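Local coordinates for Csc2 (Thermofilum pendens, PDB 4TXD), which probably binds CRISPR RNA as the Cas7-family protein of the type I-D interference system, at residues Q107-Y112 against F167-T172. Residues are numbered along the deposited sequence; the frame is centred on the assembly and turned at random.
Sequences QLLREY and FCPHCT. With ZN (zinc ion), chain B.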
loop_
_atom_site.group_PDB
_atom_site.type_symbol
_atom_site.label_atom_id
_atom_site.label_comp_id
_atom_site.label_asym_id
_atom_site.label_seq_id
_atom_site.Cartn_x
_atom_site.Cartn_y
_atom_site.Cartn_z
ATOM N N GLN A 107 3.283 -7.485 8.422
ATOM C CA GLN A 107 4.253 -8.554 8.678
ATOM C C GLN A 107 5.585 -7.926 9.077
ATOM O O GLN A 107 6.274 -8.430 9.966
ATOM C CB GLN A 107 4.397 -9.473 7.455
ATOM C CG GLN A 107 5.206 -10.759 7.707
ATOM C CD GLN A 107 4.657 -11.603 8.851
ATOM O OE1 GLN A 107 3.441 -11.677 9.073
ATOM N NE2 GLN A 107 5.560 -12.237 9.594
ATOM N N LEU A 108 5.935 -6.812 8.442
ATOM C CA LEU A 108 7.152 -6.096 8.780
ATOM C C LEU A 108 7.055 -5.566 10.212
ATOM O O LEU A 108 8.039 -5.611 10.951
ATOM C CB LEU A 108 7.414 -4.960 7.789
ATOM C CG LEU A 108 7.734 -5.421 6.354
ATOM C CD1 LEU A 108 7.834 -4.236 5.432
ATOM C CD2 LEU A 108 9.043 -6.213 6.321
ATOM N N LEU A 109 5.871 -5.087 10.603
ATOM C CA LEU A 109 5.640 -4.619 11.978
ATOM C C LEU A 109 5.792 -5.743 12.984
ATOM O O LEU A 109 6.318 -5.542 14.086
ATOM C CB LEU A 109 4.244 -3.993 12.129
ATOM C CG LEU A 109 4.086 -2.618 11.494
ATOM C CD1 LEU A 109 2.603 -2.238 11.379
ATOM C CD2 LEU A 109 4.870 -1.589 12.302
ATOM N N ARG A 110 5.306 -6.924 12.618
ATOM C CA ARG A 110 5.464 -8.081 13.483
ATOM C C ARG A 110 6.938 -8.461 13.630
ATOM O O ARG A 110 7.390 -8.815 14.721
ATOM C CB ARG A 110 4.662 -9.253 12.952
ATOM C CG ARG A 110 3.187 -9.156 13.257
ATOM C CD ARG A 110 2.411 -10.160 12.436
ATOM N NE ARG A 110 0.984 -10.127 12.737
ATOM C CZ ARG A 110 0.044 -10.596 11.919
ATOM N NH1 ARG A 110 0.386 -11.115 10.743
ATOM N NH2 ARG A 110 -1.237 -10.534 12.269
ATOM N N GLU A 111 7.693 -8.362 12.544
ATOM C CA GLU A 111 9.117 -8.674 12.598
ATOM C C GLU A 111 9.898 -7.610 13.360
ATOM O O GLU A 111 10.912 -7.913 14.003
ATOM C CB GLU A 111 9.678 -8.852 11.187
ATOM C CG GLU A 111 9.186 -10.156 10.546
ATOM C CD GLU A 111 9.695 -10.365 9.127
ATOM O OE1 GLU A 111 10.527 -9.558 8.635
ATOM O OE2 GLU A 111 9.246 -11.352 8.510
ATOM N N TYR A 112 9.432 -6.366 13.295
ATOM C CA TYR A 112 10.036 -5.305 14.085
ATOM C C TYR A 112 9.862 -5.639 15.553
ATOM O O TYR A 112 10.821 -5.596 16.338
ATOM C CB TYR A 112 9.419 -3.944 13.774
ATOM C CG TYR A 112 9.857 -2.869 14.747
ATOM C CD1 TYR A 112 11.117 -2.290 14.644
ATOM C CD2 TYR A 112 9.011 -2.434 15.771
ATOM C CE1 TYR A 112 11.533 -1.306 15.532
ATOM C CE2 TYR A 112 9.420 -1.445 16.665
ATOM C CZ TYR A 112 10.682 -0.892 16.543
ATOM O OH TYR A 112 11.105 0.081 17.421
ATOM N N PHE A 167 -4.602 2.001 15.827
ATOM C CA PHE A 167 -3.545 2.947 16.068
ATOM C C PHE A 167 -2.170 2.583 15.512
ATOM O O PHE A 167 -1.305 3.373 15.529
ATOM C CB PHE A 167 -3.451 3.303 17.543
ATOM C CG PHE A 167 -3.023 2.177 18.413
ATOM C CD1 PHE A 167 -1.709 1.896 18.574
ATOM C CD2 PHE A 167 -3.925 1.405 19.049
ATOM C CE1 PHE A 167 -1.306 0.869 19.367
ATOM C CE2 PHE A 167 -3.534 0.368 19.845
ATOM C CZ PHE A 167 -2.214 0.094 20.003
ATOM N N CYS A 168 -2.019 1.372 15.026
ATOM C CA CYS A 168 -0.776 0.956 14.438
ATOM C C CYS A 168 -0.579 1.538 13.053
ATOM O O CYS A 168 -1.475 2.022 12.454
ATOM C CB CYS A 168 -0.660 -0.550 14.439
ATOM S SG CYS A 168 -1.364 -1.372 13.023
ATOM N N PRO A 169 0.749 1.487 12.616
ATOM C CA PRO A 169 0.968 2.100 11.311
ATOM C C PRO A 169 0.099 1.583 10.160
ATOM O O PRO A 169 -0.261 2.346 9.347
ATOM C CB PRO A 169 2.429 1.807 11.029
ATOM C CG PRO A 169 3.078 1.835 12.347
ATOM C CD PRO A 169 2.138 1.058 13.148
ATOM N N HIS A 170 -0.216 0.317 10.110
ATOM C CA HIS A 170 -1.005 -0.147 9.000
ATOM C C HIS A 170 -2.432 0.358 9.100
ATOM O O HIS A 170 -3.000 0.702 8.132
ATOM C CB HIS A 170 -0.892 -1.652 8.765
ATOM C CG HIS A 170 -1.992 -2.451 9.349
ATOM N ND1 HIS A 170 -3.234 -2.531 8.777
ATOM C CD2 HIS A 170 -2.045 -3.204 10.462
ATOM C CE1 HIS A 170 -4.003 -3.303 9.506
ATOM N NE2 HIS A 170 -3.308 -3.718 10.542
ATOM N N CYS A 171 -2.956 0.446 10.301
ATOM C CA CYS A 171 -4.277 1.015 10.488
ATOM C C CYS A 171 -4.344 2.477 10.125
ATOM O O CYS A 171 -5.218 2.877 9.443
ATOM C CB CYS A 171 -4.763 0.824 11.910
ATOM S SG CYS A 171 -5.266 -0.828 12.348
ATOM N N THR A 172 -3.397 3.254 10.594
ATOM C CA THR A 172 -3.447 4.675 10.397
ATOM C C THR A 172 -3.119 5.093 8.984
ATOM O O THR A 172 -3.596 6.070 8.506
ATOM C CB THR A 172 -2.576 5.428 11.408
ATOM O OG1 THR A 172 -1.226 5.070 11.240
ATOM C CG2 THR A 172 -2.998 5.094 12.789
HETATM ZN ZN ZN B . -3.452 -1.771 13.580
#
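L109 overlaps the pyrrolidine ring of P169 with both of its methyl groups. Its CD1 lies 3.8 Å from P169 CD, and its CD2 lies 3.9 Å from P169 CG. The two side chains meet obliquely. The L109 side chain leaves its helix pointing at the other segment. CG is anti to the carbonyl carbon (chi1 -74°), and this carries both methyls out to the proline. CD1 also lies 4.0 Å from H170 N, beside the first turn of the short helix. It comes to 4.4 Å from C168 SG. The contact is small, apolar and buried; within 107-112, L109 makes it.

The zinc lies beyond C168 SG as seen from L109. C168 SG binds the zinc at 2.2 Å and C171 SG at 2.4 Å; C146 and D165 complete the set of ligands. C168 and C171 form a CxxC pair with P169 and H170 between the cysteines. C168 is also the N-cap of helix 169-174. Its SG accepts a weak capping hydrogen bond from C171 N at 3.6 Å, with an N-H...S angle of 165°. One sulfur therefore serves both the metal and, weakly, the helix start.

M105, on the same helix as L109, touches P169 and H170. W348 of helix 343-365 touches C168. The zinc-bound turn thus packs against both long helices, just ahead of strand 176-178.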